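Local coordinates for extracellular solute-binding protein family 1 (Kribbella flavida, PDB 5IXP) that probably captures an extracellular solute, perhaps a sugar, and delivers it to a membrane ABC transporter for uptake, at residues T5-N10 and T31-A36; F12-L17 and A292-P297; N44-L49 and Y67-K72; S53-I58 and T276-S281. One frame throughout, in Å; residues are numbered along the deposited sequence.

How the contacts relate
All four contacts lie in the lobe of the periplasmic-binding-protein-like fold that holds the N-terminal strands. Contact 1 pairs its first two parallel strands and touches each of the others. Contact 2 lies against it, centres about 13 Å apart, where Leu294 CD1 comes 3.7 Å from Ile6 CD1. Contact 4, about 12 Å away, meets it through Asp57 OD2, 2.8 Å from Thr5 N, and Gly54 O, 2.8 Å from Arg33 NH1. Contacts 3 and 4 have centres about 11 Å apart and share the Asn48 O to Gln280 NE2 hydrogen bond of 2.8 Å. Contacts 2 and 3 do not touch, with nearest atoms about 10 Å apart.

Contact 1. Residues T5-N10 and T31-A36; sequences TIATFN and TERRAA
Three backbone hydrogen bonds join Thr5-Asn10 to Thr31-Ala36 as parallel strands. Ile6 lies between two of them: its N gives to Thr31 O at 2.9 Å, and its O receives Arg33 N at 2.8 Å. Further along, Thr8 N reaches Arg33 O at 3.0 Å. CA-H...O contacts accompany these bonds, among them Ala7 CA to Arg33 O. Past the strands, one water links Thr8 O to Ala35 N and a second links Asn10 N to Ala35 O, bridging the two segments as they separate. The pairing closes the beta-alpha-beta unit made by strand 2-8, helix 15-24 and strand 28-34, the opening unit of this solute-binding lobe; strand 58-62 runs along the other edge of strand 2-8.

A polar cluster of Thr8, Glu32 and Arg34 forms on the face that also carries Ile6. With CG anti to the backbone N (chi1 -172°), Glu32 reaches across toward the neighbouring strand and crosses Thr8 at about a right angle, placing OE2 2.9 Å from Thr8 OG1 in a weak bond; Tyr18 OH from helix 15-24 also binds OE2. Arg34 grips the other oxygen side-on: NE at 2.7 Å and NH2 at 2.9 Å both reach Glu32 OE1 from the same side of the carboxylate plane, while Glu11 takes a second charge contact with Arg34. An alanine in place of Glu32 would be likely to leave Arg34 with Glu11 as its remaining carboxylate among those described and deprive Thr8 OG1 and Tyr18 OH of their shared partner.

On the opposite face, Arg33 NH1 is held by Gly54 O.

Contact 2. Residues F12-L17 and A292-P297; sequences FGYSDL and AWLTAP
Leu17 and Leu294 bring the two backbones closest, their CA atoms 7.3 Å apart, where the first turn of helix 15-24 faces the last turn of helix 284-294. The side chains meet through apolar packing. Leu294 points at Tyr14 and lays CD2 over the ring in a CH-pi contact, 4.1 Å from the centroid and 11° off the ring normal. Its other methyl, CD1, rests 4.0 Å from Tyr14 CE1 toward the rim. Phe12 CB covers the opposite face, so the tyrosine ring is sandwiched between its own loop and the leucine, which probably restricts its rotation.

Leu294 CD2 also reaches Leu17 CB at 3.9 Å, filling the angle between tyrosine and leucine. Trp293 meets Leu17 beside Leu294. Its CG stands anti to the backbone N (chi1 -179°), which swings the indole toward the neighbouring helix and sets CZ3 3.8 Å from Leu17 CB. The same end of the ring system meets the backbone obliquely, with CH2 3.4 Å from Leu17 O. The polar tip of Tyr14 is joined to the second segment by water: its OH lies 2.7 Å from a water that donates to Leu294 O at 2.8 Å, tying the phenol to the C-terminal end of helix 284-294.

The chain turns at Thr295, and Ala296 takes the N-cap position of helix 297-307. That helix covers Leu17 through Gln299, Lys302 and Val303, Tyr21 meets the Trp293 ring, and Leu275 of strand 269-276 touches both Tyr14 and Leu294.

Contact 3. Residues N44-L49 and Y67-K72; sequences NLETNL and YKYLAK
Tyr69 projects from the short helix 66-70 toward helix 38-51, and three residues of the longer helix gather round its ring. The two helices pack side by side against strand 58-62 within the alpha/beta lobe of the solute-binding fold, where Leu45 and Tyr69 both reach Met61. Leu49 approaches the ring at its edge, near the ring plane: CD2 lies 3.6 Å from Tyr69 CE1, the two side chains sliding past each other in opposite directions. The same methyl touches the aliphatic part of Lys72, 3.8 Å from CD. In the modelled conformer Leu45 lies loosely near the ring, placed obliquely to it.

Glu46 crosses the tyrosine at about a right angle, its carboxylate plane turned 45° from the ring, and its CG lies 3.0 Å from Tyr69 OH. Lys68 is extended, with CG anti to the backbone N (chi1 178°), and runs beside the ring, CG over the rim of one face. This carries NZ past the phenol to the carboxylate, where it forms a salt bridge of 2.8 Å with Glu46 OE2, weak as a hydrogen bond. A glutamine in place of Glu46 would probably leave the Lys68 ammonium without its opposite charge and weaken its hold across the two helices. A water lies 2.6 Å from Tyr69 OH and also next to Glu46 OE2, at a modelled distance short enough to be doubtful.

Contact 4. Residues S53-I58 and T276-S281; sequences SGMADI and TVPTQS
Ser281 OG donates to Asp57 OD1 at 2.7 Å, using the anti lone pair of the carboxylate; OD2 of the same group receives Thr5 N, and Ser281 OG is also bonded to Gln283 N. At the far end Gln280 OE1 accepts Met55 N at 3.1 Å, the N-H...O angle 156° and the donor tilted 27° from the amide carbonyl plane. A water donating to both Gln280 OE1 and Met55 O reinforces this junction, while Gln280 NE2 turns to Asn48 O of helix 38-51.

The segments are the loop entering strand 58-62 and the loop leaving its antiparallel neighbour 269-276, so the contact joins the loops at one end of these paired strands. A type I turn from Pro278 to Ser281 presents both polar side chains to the first loop.

Between them pack Met55 and Pro278. Met55, a selenomethionine, bends at chi3 (88°) so that SE sits 3.6 Å from Pro278 CB and CE passes over the proline. Pro278 CD lies 3.4 Å from Asp57 O, a buried carbonyl lacking any hydrogen-bond partner. Nearer the sheet, Val277 CG1 touches that oxygen at 3.5 Å, and Ile58 CA meets Thr276 O at 3.2 Å in a CA-H...O contact.

Contact 1. Residues T5-N10 and T31-A36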
# COMPACT_ATOMS: atom_id res chain seq x y z
N THR A 5 14.11 20.10 -10.77
CA THR A 5 14.61 18.88 -10.16
C THR A 5 13.42 18.07 -9.68
O THR A 5 12.42 18.63 -9.21
CB THR A 5 15.55 19.16 -8.99
OG1 THR A 5 14.97 20.18 -8.16
CG2 THR A 5 16.91 19.60 -9.47
N ILE A 6 13.52 16.75 -9.81
CA ILE A 6 12.52 15.85 -9.26
C ILE A 6 13.25 14.78 -8.47
O ILE A 6 14.20 14.16 -8.98
CB ILE A 6 11.62 15.24 -10.37
CG1 ILE A 6 10.70 14.18 -9.77
CG2 ILE A 6 12.45 14.67 -11.54
CD1 ILE A 6 9.56 13.75 -10.73
N ALA A 7 12.83 14.57 -7.22
CA ALA A 7 13.47 13.60 -6.34
C ALA A 7 12.57 12.37 -6.24
O ALA A 7 11.42 12.48 -5.81
CB ALA A 7 13.71 14.19 -4.95
N THR A 8 13.08 11.22 -6.67
CA THR A 8 12.36 9.96 -6.60
C THR A 8 13.18 8.95 -5.81
O THR A 8 14.35 9.18 -5.47
CB THR A 8 12.04 9.39 -8.00
OG1 THR A 8 13.24 9.05 -8.69
CG2 THR A 8 11.24 10.40 -8.82
N PHE A 9 12.55 7.82 -5.51
CA PHE A 9 13.17 6.75 -4.74
C PHE A 9 12.75 5.45 -5.39
O PHE A 9 11.74 5.39 -6.09
CB PHE A 9 12.75 6.80 -3.26
CG PHE A 9 11.26 6.81 -3.06
CD1 PHE A 9 10.54 5.63 -3.00
CD2 PHE A 9 10.57 8.02 -2.96
CE1 PHE A 9 9.14 5.64 -2.84
CE2 PHE A 9 9.19 8.04 -2.81
CZ PHE A 9 8.48 6.85 -2.76
N ASN A 10 13.54 4.40 -5.16
CA ASN A 10 13.34 3.13 -5.85
C ASN A 10 13.25 3.41 -7.35
O ASN A 10 14.02 4.22 -7.86
CB ASN A 10 12.10 2.40 -5.31
CG ASN A 10 12.27 1.97 -3.85
OD1 ASN A 10 13.39 1.67 -3.41
ND2 ASN A 10 11.17 1.92 -3.11
N THR A 31 16.19 17.38 -14.13
CA THR A 31 17.24 16.60 -13.48
C THR A 31 16.59 15.76 -12.40
O THR A 31 15.84 16.29 -11.57
CB THR A 31 18.31 17.49 -12.86
OG1 THR A 31 18.83 18.41 -13.84
CG2 THR A 31 19.45 16.62 -12.31
N GLU A 32 16.85 14.46 -12.41
CA GLU A 32 16.33 13.57 -11.37
C GLU A 32 17.37 13.38 -10.28
O GLU A 32 18.56 13.21 -10.56
CB GLU A 32 15.93 12.21 -11.94
CG GLU A 32 15.19 11.31 -10.93
CD GLU A 32 14.76 9.97 -11.52
OE1 GLU A 32 15.64 9.22 -12.01
OE2 GLU A 32 13.54 9.66 -11.50
N ARG A 33 16.91 13.41 -9.02
CA ARG A 33 17.74 13.19 -7.85
C ARG A 33 17.26 11.92 -7.15
O ARG A 33 16.06 11.77 -6.90
CB ARG A 33 17.63 14.41 -6.92
CG ARG A 33 18.32 14.29 -5.59
CD ARG A 33 17.94 15.48 -4.71
NE ARG A 33 18.26 16.76 -5.36
CZ ARG A 33 17.82 17.94 -4.92
NH1 ARG A 33 17.04 18.01 -3.86
NH2 ARG A 33 18.16 19.06 -5.56
N ARG A 34 18.18 11.00 -6.87
CA ARG A 34 17.83 9.74 -6.22
C ARG A 34 18.69 9.56 -4.98
O ARG A 34 19.90 9.33 -5.10
CB ARG A 34 18.03 8.54 -7.16
CG ARG A 34 17.18 8.56 -8.39
CD ARG A 34 17.36 7.27 -9.17
NE ARG A 34 16.57 7.30 -10.40
CZ ARG A 34 16.14 6.22 -11.04
NH1 ARG A 34 16.43 5.01 -10.58
NH2 ARG A 34 15.42 6.37 -12.15
N ALA A 35 18.08 9.65 -3.80
CA ALA A 35 18.78 9.22 -2.59
C ALA A 35 19.11 7.73 -2.68
O ALA A 35 18.45 6.96 -3.40
CB ALA A 35 17.94 9.50 -1.34
N ALA A 36 20.14 7.32 -1.94
CA ALA A 36 20.58 5.92 -2.00
C ALA A 36 19.52 4.97 -1.45
O ALA A 36 19.43 3.82 -1.90
CB ALA A 36 21.88 5.74 -1.22
O HOH W 1 15.68 11.21 -3.75
O HOH W 2 15.98 4.89 -3.49

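Contact 2. Residues F12-L17 and A292-P297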
# COMPACT_ATOMS: atom_id res chain seq x y z
N PHE A 12 10.75 4.77 -10.16
CA PHE A 12 9.49 5.32 -10.65
C PHE A 12 9.28 5.05 -12.14
O PHE A 12 8.15 5.21 -12.62
CB PHE A 12 9.44 6.83 -10.37
CG PHE A 12 8.93 7.15 -8.99
CD1 PHE A 12 9.56 6.64 -7.88
CD2 PHE A 12 7.81 7.95 -8.81
CE1 PHE A 12 9.10 6.91 -6.60
CE2 PHE A 12 7.33 8.24 -7.53
CZ PHE A 12 7.98 7.70 -6.42
N GLY A 13 10.31 4.62 -12.87
CA GLY A 13 10.13 4.33 -14.28
C GLY A 13 10.00 5.54 -15.16
O GLY A 13 9.48 5.43 -16.28
N TYR A 14 10.49 6.70 -14.72
CA TYR A 14 10.28 7.97 -15.41
C TYR A 14 11.37 8.33 -16.42
O TYR A 14 11.23 9.34 -17.11
CB TYR A 14 10.18 9.11 -14.40
CG TYR A 14 8.91 9.19 -13.59
CD1 TYR A 14 8.82 10.08 -12.52
CD2 TYR A 14 7.78 8.42 -13.91
CE1 TYR A 14 7.66 10.20 -11.77
CE2 TYR A 14 6.61 8.52 -13.15
CZ TYR A 14 6.56 9.42 -12.09
OH TYR A 14 5.42 9.56 -11.33
N SER A 15 12.44 7.55 -16.53
CA SER A 15 13.60 8.00 -17.30
C SER A 15 13.23 8.37 -18.74
O SER A 15 13.64 9.43 -19.25
CB SER A 15 14.70 6.94 -17.30
OG SER A 15 15.24 6.79 -15.99
N ASP A 16 12.47 7.51 -19.43
CA ASP A 16 12.08 7.85 -20.79
C ASP A 16 11.10 9.02 -20.81
O ASP A 16 11.09 9.81 -21.77
CB ASP A 16 11.44 6.66 -21.51
CG ASP A 16 12.36 5.47 -21.61
OD1 ASP A 16 13.59 5.68 -21.71
OD2 ASP A 16 11.86 4.32 -21.60
N LEU A 17 10.27 9.14 -19.77
CA LEU A 17 9.28 10.20 -19.75
C LEU A 17 9.94 11.57 -19.68
O LEU A 17 9.47 12.52 -20.31
CB LEU A 17 8.32 10.01 -18.57
CG LEU A 17 7.58 8.68 -18.54
CD1 LEU A 17 6.50 8.70 -17.48
CD2 LEU A 17 6.99 8.38 -19.90
N ALA A 292 1.68 16.87 -13.14
CA ALA A 292 0.41 16.44 -13.71
C ALA A 292 0.63 15.58 -14.95
O ALA A 292 -0.08 14.59 -15.17
CB ALA A 292 -0.46 17.65 -14.04
N TRP A 293 1.62 15.94 -15.77
CA TRP A 293 1.87 15.15 -16.97
C TRP A 293 2.42 13.77 -16.62
O TRP A 293 2.01 12.75 -17.20
CB TRP A 293 2.81 15.90 -17.91
CG TRP A 293 3.10 15.15 -19.17
CD1 TRP A 293 2.33 15.13 -20.30
CD2 TRP A 293 4.22 14.31 -19.44
NE1 TRP A 293 2.91 14.32 -21.26
CE2 TRP A 293 4.07 13.81 -20.75
CE3 TRP A 293 5.35 13.93 -18.69
CZ2 TRP A 293 5.00 12.94 -21.33
CZ3 TRP A 293 6.28 13.08 -19.28
CH2 TRP A 293 6.10 12.60 -20.59
N LEU A 294 3.36 13.71 -15.67
CA LEU A 294 3.94 12.43 -15.28
C LEU A 294 2.89 11.48 -14.72
O LEU A 294 3.07 10.26 -14.76
CB LEU A 294 5.05 12.64 -14.25
CG LEU A 294 6.37 13.26 -14.76
CD1 LEU A 294 7.22 13.71 -13.57
CD2 LEU A 294 7.16 12.28 -15.64
N THR A 295 1.80 12.01 -14.16
CA THR A 295 0.77 11.17 -13.56
C THR A 295 -0.48 11.04 -14.43
O THR A 295 -1.47 10.46 -13.98
CB THR A 295 0.38 11.71 -12.17
OG1 THR A 295 -0.08 13.06 -12.27
CG2 THR A 295 1.59 11.64 -11.23
N ALA A 296 -0.44 11.56 -15.66
CA ALA A 296 -1.55 11.41 -16.59
C ALA A 296 -1.69 9.96 -17.05
O ALA A 296 -0.72 9.19 -17.03
CB ALA A 296 -1.36 12.33 -17.80
N PRO A 297 -2.90 9.56 -17.49
CA PRO A 297 -3.10 8.15 -17.89
C PRO A 297 -2.11 7.63 -18.92
O PRO A 297 -1.63 6.50 -18.76
CB PRO A 297 -4.54 8.15 -18.45
CG PRO A 297 -5.20 9.33 -17.84
CD PRO A 297 -4.15 10.34 -17.50
O HOH W 3 3.14 8.65 -12.45

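Contact 3. Residues N44-L49 and Y67-K72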
# COMPACT_ATOMS: atom_id res chain seq x y z
N ASN A 44 16.01 13.41 3.89
CA ASN A 44 16.25 14.63 3.13
C ASN A 44 15.01 15.50 3.12
O ASN A 44 15.09 16.72 3.30
CB ASN A 44 16.64 14.30 1.69
CG ASN A 44 17.96 13.61 1.58
OD1 ASN A 44 18.79 13.68 2.49
ND2 ASN A 44 18.19 12.94 0.45
N LEU A 45 13.87 14.88 2.85
CA LEU A 45 12.58 15.56 2.89
C LEU A 45 12.40 16.33 4.19
O LEU A 45 12.17 17.54 4.20
CB LEU A 45 11.48 14.52 2.72
CG LEU A 45 10.18 14.83 2.00
CD1 LEU A 45 10.46 15.58 0.72
CD2 LEU A 45 9.50 13.50 1.71
N GLU A 46 12.53 15.61 5.31
CA GLU A 46 12.34 16.22 6.62
C GLU A 46 13.35 17.33 6.86
O GLU A 46 12.99 18.43 7.30
CB GLU A 46 12.47 15.16 7.72
CG GLU A 46 11.49 14.04 7.62
CD GLU A 46 11.63 13.04 8.75
OE1 GLU A 46 12.60 13.16 9.52
OE2 GLU A 46 10.77 12.14 8.87
N THR A 47 14.62 17.06 6.56
CA THR A 47 15.67 18.03 6.84
C THR A 47 15.53 19.28 5.98
O THR A 47 15.69 20.41 6.47
CB THR A 47 17.04 17.39 6.61
OG1 THR A 47 17.21 16.31 7.53
CG2 THR A 47 18.14 18.41 6.82
N ASN A 48 15.23 19.09 4.69
CA ASN A 48 15.17 20.21 3.77
C ASN A 48 13.91 21.03 3.96
O ASN A 48 13.93 22.26 3.83
CB ASN A 48 15.27 19.69 2.33
CG ASN A 48 16.62 19.06 2.05
OD1 ASN A 48 17.57 19.27 2.80
ND2 ASN A 48 16.70 18.28 0.98
N LEU A 49 12.79 20.37 4.28
CA LEU A 49 11.57 21.10 4.58
C LEU A 49 11.77 22.00 5.79
O LEU A 49 11.34 23.15 5.79
CB LEU A 49 10.40 20.13 4.81
CG LEU A 49 8.99 20.72 4.82
CD1 LEU A 49 8.63 21.34 3.48
CD2 LEU A 49 7.95 19.68 5.22
N TYR A 67 0.71 11.34 5.62
CA TYR A 67 -0.00 11.86 6.79
C TYR A 67 0.81 12.93 7.50
O TYR A 67 0.26 13.94 7.95
CB TYR A 67 -0.33 10.71 7.76
CG TYR A 67 0.87 10.19 8.55
CD1 TYR A 67 1.63 9.14 8.06
CD2 TYR A 67 1.23 10.75 9.77
CE1 TYR A 67 2.73 8.66 8.76
CE2 TYR A 67 2.34 10.29 10.48
CZ TYR A 67 3.08 9.24 9.97
OH TYR A 67 4.18 8.77 10.66
N LYS A 68 2.13 12.73 7.59
CA LYS A 68 2.99 13.68 8.29
C LYS A 68 3.05 15.01 7.57
O LYS A 68 3.21 16.06 8.20
CB LYS A 68 4.39 13.07 8.45
CG LYS A 68 5.41 13.98 9.13
CD LYS A 68 6.55 13.17 9.74
CE LYS A 68 7.72 14.08 10.13
NZ LYS A 68 8.90 13.31 10.62
N TYR A 69 2.90 15.01 6.25
CA TYR A 69 3.02 16.25 5.50
C TYR A 69 1.69 16.90 5.20
O TYR A 69 1.65 18.11 4.94
CB TYR A 69 3.84 15.99 4.23
CG TYR A 69 5.21 15.55 4.65
CD1 TYR A 69 6.12 16.48 5.12
CD2 TYR A 69 5.56 14.22 4.70
CE1 TYR A 69 7.38 16.10 5.57
CE2 TYR A 69 6.80 13.82 5.15
CZ TYR A 69 7.70 14.77 5.58
OH TYR A 69 8.93 14.38 6.03
N LEU A 70 0.58 16.15 5.28
CA LEU A 70 -0.72 16.80 5.33
C LEU A 70 -0.79 17.77 6.50
O LEU A 70 -1.38 18.85 6.39
CB LEU A 70 -1.83 15.75 5.42
CG LEU A 70 -2.07 14.87 4.18
CD1 LEU A 70 -3.00 13.70 4.50
CD2 LEU A 70 -2.62 15.69 3.03
N ALA A 71 -0.18 17.41 7.63
CA ALA A 71 -0.15 18.30 8.77
C ALA A 71 0.75 19.51 8.55
O ALA A 71 0.68 20.48 9.31
CB ALA A 71 0.29 17.54 10.03
N LYS A 72 1.60 19.47 7.52
CA LYS A 72 2.47 20.58 7.16
C LYS A 72 2.09 21.16 5.81
O LYS A 72 2.95 21.64 5.07
CB LYS A 72 3.93 20.13 7.15
CG LYS A 72 4.44 19.65 8.49
CD LYS A 72 5.85 19.09 8.36
CE LYS A 72 6.47 18.90 9.73
NZ LYS A 72 6.57 20.19 10.47
O HOH W 4 8.74 12.19 7.49

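Contact 4. Residues S53-I58 and T276-S281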
# COMPACT_ATOMS: atom_id res chain seq x y z
N SER A 53 15.64 24.91 2.57
CA SER A 53 16.54 24.85 1.43
C SER A 53 16.80 23.40 1.03
O SER A 53 16.71 22.48 1.85
CB SER A 53 17.87 25.55 1.73
OG SER A 53 18.56 24.85 2.74
N GLY A 54 17.14 23.21 -0.25
CA GLY A 54 17.60 21.93 -0.73
C GLY A 54 16.54 21.04 -1.35
O GLY A 54 16.90 20.02 -1.97
N MSE A 55 15.26 21.36 -1.20
CA MSE A 55 14.21 20.51 -1.76
C MSE A 55 14.19 20.54 -3.27
O MSE A 55 14.50 21.56 -3.90
CB MSE A 55 12.84 20.90 -1.23
CG MSE A 55 12.75 20.75 0.28
SE MSE A 55 10.93 20.96 0.95
CE MSE A 55 10.36 19.12 0.79
N ALA A 56 13.80 19.40 -3.85
CA ALA A 56 13.54 19.34 -5.27
C ALA A 56 12.26 20.11 -5.59
O ALA A 56 11.43 20.37 -4.71
CB ALA A 56 13.44 17.89 -5.74
N ASP A 57 12.11 20.48 -6.86
CA ASP A 57 10.87 21.13 -7.28
C ASP A 57 9.69 20.18 -7.21
O ASP A 57 8.57 20.60 -6.91
CB ASP A 57 11.01 21.68 -8.70
CG ASP A 57 12.10 22.71 -8.80
OD1 ASP A 57 11.89 23.84 -8.32
OD2 ASP A 57 13.18 22.38 -9.35
N ILE A 58 9.91 18.90 -7.52
CA ILE A 58 8.91 17.85 -7.33
C ILE A 58 9.51 16.84 -6.37
O ILE A 58 10.60 16.31 -6.63
CB ILE A 58 8.52 17.17 -8.66
CG1 ILE A 58 7.88 18.18 -9.61
CG2 ILE A 58 7.56 15.97 -8.40
CD1 ILE A 58 7.72 17.65 -11.07
N THR A 276 4.64 15.71 -5.21
CA THR A 276 4.29 16.94 -4.50
C THR A 276 5.20 18.06 -4.95
O THR A 276 6.28 17.83 -5.50
CB THR A 276 4.40 16.78 -2.97
OG1 THR A 276 5.79 16.68 -2.59
CG2 THR A 276 3.62 15.55 -2.49
N VAL A 277 4.77 19.30 -4.70
CA VAL A 277 5.55 20.48 -5.08
C VAL A 277 5.72 21.36 -3.85
O VAL A 277 4.77 22.05 -3.45
CB VAL A 277 4.88 21.25 -6.23
CG1 VAL A 277 5.67 22.55 -6.54
CG2 VAL A 277 4.75 20.36 -7.49
N PRO A 278 6.89 21.36 -3.22
CA PRO A 278 7.10 22.22 -2.05
C PRO A 278 6.98 23.70 -2.41
O PRO A 278 7.27 24.10 -3.54
CB PRO A 278 8.53 21.89 -1.61
CG PRO A 278 8.85 20.60 -2.23
CD PRO A 278 8.07 20.54 -3.53
N THR A 279 6.58 24.51 -1.43
CA THR A 279 6.58 25.95 -1.66
C THR A 279 8.00 26.49 -1.85
O THR A 279 8.16 27.62 -2.33
CB THR A 279 5.88 26.71 -0.53
OG1 THR A 279 6.49 26.38 0.73
CG2 THR A 279 4.38 26.38 -0.50
N GLN A 280 9.02 25.71 -1.48
CA GLN A 280 10.40 26.10 -1.76
C GLN A 280 10.65 26.28 -3.24
O GLN A 280 11.56 27.01 -3.63
CB GLN A 280 11.36 25.04 -1.23
CG GLN A 280 11.83 25.25 0.16
CD GLN A 280 12.85 24.21 0.56
OE1 GLN A 280 13.79 23.92 -0.19
NE2 GLN A 280 12.66 23.64 1.74
N SER A 281 9.88 25.60 -4.09
CA SER A 281 10.14 25.67 -5.52
C SER A 281 9.95 27.08 -6.04
O SER A 281 8.95 27.74 -5.74
CB SER A 281 9.23 24.71 -6.28
OG SER A 281 9.43 24.87 -7.68
O HOH W 5 14.70 24.57 -2.68